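Local coordinates for glutamate--cysteine ligase GshA (Methylobacillus flagellatus KT, PDB 3K1T), which probably joins glutamate to cysteine to make gamma-glutamylcysteine, the first step of glutathione synthesis, at residues Leu79-Gln82 against Ala83-Ala87; Gly67-Asn70 against Asn71-Pro74. One frame throughout, in Å; residues are numbered along the deposited sequence. Where two conformers were deposited one is given.

Contact 1: Leu79-Gln82 against Ala83-Ala87; sequences LCIQ and AAMVA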
# COMPACT_ATOMS: atom_id res chain seq x y z
N LEU A 79 -3.04 -4.40 3.26
CA LEU A 79 -1.69 -3.92 2.93
C LEU A 79 -1.07 -4.77 1.81
O LEU A 79 -0.46 -4.25 0.88
CB LEU A 79 -0.81 -3.97 4.17
CG LEU A 79 0.61 -3.43 4.06
CD1 LEU A 79 0.49 -1.94 4.04
CD2 LEU A 79 1.46 -3.86 5.29
N CYS A 80 -1.26 -6.08 1.88
CA CYS A 80 -0.80 -6.98 0.81
C CYS A 80 -1.47 -6.73 -0.50
O CYS A 80 -0.82 -6.74 -1.57
CB CYS A 80 -1.06 -8.45 1.14
SG CYS A 80 -0.06 -9.10 2.38
N ILE A 81 -2.78 -6.54 -0.47
CA ILE A 81 -3.56 -6.27 -1.66
C ILE A 81 -3.08 -4.99 -2.35
O ILE A 81 -2.89 -4.94 -3.60
CB ILE A 81 -5.09 -6.25 -1.38
CG1 ILE A 81 -5.54 -7.63 -0.90
CG2 ILE A 81 -5.90 -5.69 -2.61
CD1 ILE A 81 -6.93 -7.66 -0.20
N GLN A 82 -2.88 -3.93 -1.55
CA GLN A 82 -2.44 -2.67 -2.10
C GLN A 82 -1.05 -2.80 -2.75
O GLN A 82 -0.82 -2.33 -3.87
CB GLN A 82 -2.43 -1.60 -1.01
CG GLN A 82 -2.15 -0.20 -1.52
CD GLN A 82 -2.16 0.80 -0.37
OE1 GLN A 82 -3.20 1.32 0.01
NE2 GLN A 82 -1.00 1.07 0.16
N ALA A 83 -0.14 -3.50 -2.07
CA ALA A 83 1.20 -3.69 -2.61
C ALA A 83 1.15 -4.54 -3.88
O ALA A 83 1.88 -4.32 -4.82
CB ALA A 83 2.11 -4.34 -1.53
N ALA A 84 0.29 -5.56 -3.90
CA ALA A 84 0.13 -6.39 -5.10
C ALA A 84 -0.40 -5.53 -6.25
O ALA A 84 0.04 -5.67 -7.38
CB ALA A 84 -0.83 -7.55 -4.83
N MSE A 85 -1.33 -4.62 -5.97
CA MSE A 85 -1.78 -3.68 -7.02
C MSE A 85 -0.69 -2.79 -7.58
O MSE A 85 -0.60 -2.59 -8.80
CB MSE A 85 -2.94 -2.79 -6.54
CG MSE A 85 -4.20 -3.56 -6.44
SE MSE A 85 -5.62 -2.42 -5.68
CE MSE A 85 -7.15 -3.32 -6.56
N VAL A 86 0.18 -2.28 -6.72
CA VAL A 86 1.37 -1.54 -7.17
C VAL A 86 2.25 -2.41 -8.07
O VAL A 86 2.67 -1.98 -9.13
CB VAL A 86 2.18 -1.02 -5.94
CG1 VAL A 86 3.53 -0.38 -6.39
CG2 VAL A 86 1.33 -0.00 -5.14
N ALA A 87 2.53 -3.65 -7.64
CA ALA A 87 3.32 -4.59 -8.43
C ALA A 87 2.70 -4.82 -9.81
O ALA A 87 3.39 -4.75 -10.83
CB ALA A 87 3.50 -5.94 -7.70

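Contact 2: Gly67-Asn70 against Asn71-Pro74; sequences GGFN and NLNP. With SO4 (sulfate ion), chain B.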
# COMPACT_ATOMS: atom_id res chain seq x y z
N GLY A 67 6.65 -19.12 -0.88
CA GLY A 67 5.65 -20.17 -0.77
C GLY A 67 4.93 -20.29 0.55
O GLY A 67 4.39 -21.35 0.86
N GLY A 68 4.93 -19.21 1.34
CA GLY A 68 4.31 -19.22 2.65
C GLY A 68 3.29 -18.08 2.83
O GLY A 68 3.12 -17.55 3.93
N PHE A 69 2.58 -17.73 1.76
CA PHE A 69 1.53 -16.68 1.84
C PHE A 69 0.41 -16.98 2.83
O PHE A 69 -0.23 -16.07 3.34
CB PHE A 69 0.97 -16.35 0.44
CG PHE A 69 1.89 -15.48 -0.36
CD1 PHE A 69 1.86 -14.10 -0.20
CD2 PHE A 69 2.79 -16.03 -1.25
CE1 PHE A 69 2.76 -13.29 -0.92
CE2 PHE A 69 3.67 -15.25 -1.97
CZ PHE A 69 3.68 -13.86 -1.80
N ASN A 70 0.17 -18.25 3.10
CA ASN A 70 -0.84 -18.64 4.05
C ASN A 70 -0.44 -18.36 5.52
O ASN A 70 -1.27 -18.47 6.40
CB ASN A 70 -1.14 -20.12 3.90
CG ASN A 70 0.09 -21.02 4.08
OD1 ASN A 70 1.06 -20.89 3.36
ND2 ASN A 70 0.01 -21.96 5.05
N ASN A 71 0.83 -18.03 5.74
CA ASN A 71 1.36 -17.76 7.08
C ASN A 71 1.32 -16.31 7.47
O ASN A 71 1.70 -15.95 8.59
CB ASN A 71 2.82 -18.23 7.19
CG ASN A 71 3.01 -19.72 6.91
OD1 ASN A 71 2.14 -20.53 7.20
ND2 ASN A 71 4.19 -20.09 6.40
N LEU A 72 0.92 -15.45 6.53
CA LEU A 72 0.84 -14.02 6.76
C LEU A 72 -0.32 -13.69 7.67
O LEU A 72 -1.34 -14.38 7.70
CB LEU A 72 0.74 -13.23 5.44
CG LEU A 72 1.94 -13.38 4.50
CD1 LEU A 72 1.72 -12.60 3.21
CD2 LEU A 72 3.32 -12.95 5.15
N ASN A 73 -0.17 -12.61 8.42
CA ASN A 73 -1.21 -12.20 9.36
C ASN A 73 -2.44 -11.67 8.59
O ASN A 73 -2.35 -10.69 7.82
CB ASN A 73 -0.62 -11.14 10.29
CG ASN A 73 -1.58 -10.70 11.39
OD1 ASN A 73 -2.82 -10.72 11.24
ND2 ASN A 73 -1.00 -10.31 12.52
N PRO A 74 -3.62 -12.31 8.77
CA PRO A 74 -4.77 -11.86 7.96
C PRO A 74 -5.21 -10.42 8.21
O PRO A 74 -5.82 -9.82 7.34
CB PRO A 74 -5.90 -12.86 8.30
CG PRO A 74 -5.46 -13.49 9.56
CD PRO A 74 -3.95 -13.50 9.56
S SO4 B . 9.44 -18.97 1.74
O1 SO4 B . 9.14 -19.43 3.07
O2 SO4 B . 8.87 -17.67 1.80
O3 SO4 B . 10.86 -18.88 1.50
O4 SO4 B . 8.78 -19.83 0.72
O HOH W 1 2.13 -23.29 6.63
O HOH W 2 -1.97 -16.80 8.94

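Contact 1: Leu79-Gln82 against Ala83-Ala87
I81 and M85, a selenomethionine, stand one turn apart on the α-helix 77-91, and the backbone makes the i to i+4 hydrogen bonds of such a helix: M85 N donates to I81 O at 2.9 Å. Three more rungs complete the set, A83 N to L79 O, A84 N to C80 O and V86 N to Q82 O, the shortest being A84 N to C80 O at 2.8 Å. The N-H...O angles, 157° to 162°, are those of regular helix.

The tightly packed side is the one carrying the two buried alanines. Both touch M349 of strand 340-349, A83 also meets V354 of strand 352-361, and A84 meets I121 of helix 109-124. Their methyls keep ordinary helix spacing from the preceding turn, A84 CB lying 3.4 Å from C80 O and A83 CB 3.5 Å from L79 O.

Only the tips of I81 and M85 are loosely packed against each other. There I81 CG2 and M85 SE are 4.5 Å apart, a light apolar brush, and M85 is partly exposed, its chain stretching off the helix to A125. The second subunit of the dimer lies along this same helix: I81 packs on its T388, M85 on its E30, Q82 on its F352 and A83 on its Q82, so helix 77-91 contributes to the subunit interface.

M85 CG is held beside its own backbone N (chi1 -73°), which leaves CG 3.4 Å from I81 O. One residue on, V86 CG2 is likewise turned to its own backbone N and comes to 3.4 Å from Q82 O, the oxygen that V86 N already bonds.

Contact 2: Gly67-Asn70 against Asn71-Pro74
The F69 ring and the N70 and N71 amides are the flat groups here. L72 CD1 comes to 3.7 Å from F69 CD1, the two side chains running side by side in the same direction. Y347 packs edge-to-face with the F69 ring, and L118 and I121 of helix 109-124 add to its surroundings. The two amides also lie alongside each other, their planes 47° apart. N70 ND2 and N71 OD1 are 3.3 Å apart, but the angle is too poor for a direct bond. A water closes the gap instead, accepting from N70 ND2 at 3.0 Å and donating to N71 OD1 at 2.8 Å.

What sets these groups together is a short 3-10 turn in the loop between strand 57-63 and helix 77-91. N71 N donates to G68 O at 3.0 Å, closing a type I turn with F69 and N70 at its corners. The next bond along, L72 N to F69 O, is weak at 3.4 Å. A second water donates to both N70 O and L72 O, linking the backbone across the residue between them.

N70 CG is wedged between its own backbone N and carbonyl carbon (chi1 58°), which brings the amide alongside N71; its side chain also touches R113 and N114. A leucine here would probably leave the bridging water without its N-H donor and the N71 amide freer to turn.

Ahead of the turn, G67 N donates to sulfate O4 at 2.8 Å. S47 OG, N63 ND2 and R359 NH2 bind the same ion, which probably came from the crystallisation liquor.

Contact 2 comes first along the chain, in the loop that follows strand 57-63, and contact 1 comes soon after, on helix 77-91, with the centres about 15 Å apart. They meet where one deposited conformer of C80 places SG 4.0 Å from L72 CD1. Both also rest on the same elements: I121 of helix 109-124 touches F69 and A84, while strand 340-349, part of an antiparallel sheet, offers Y347 to the loop and M349 to the helix. The two contacts thus share part of their packing surface. The helix reaches the second subunit at contact 1, whereas contact 2 touches no other protein chain.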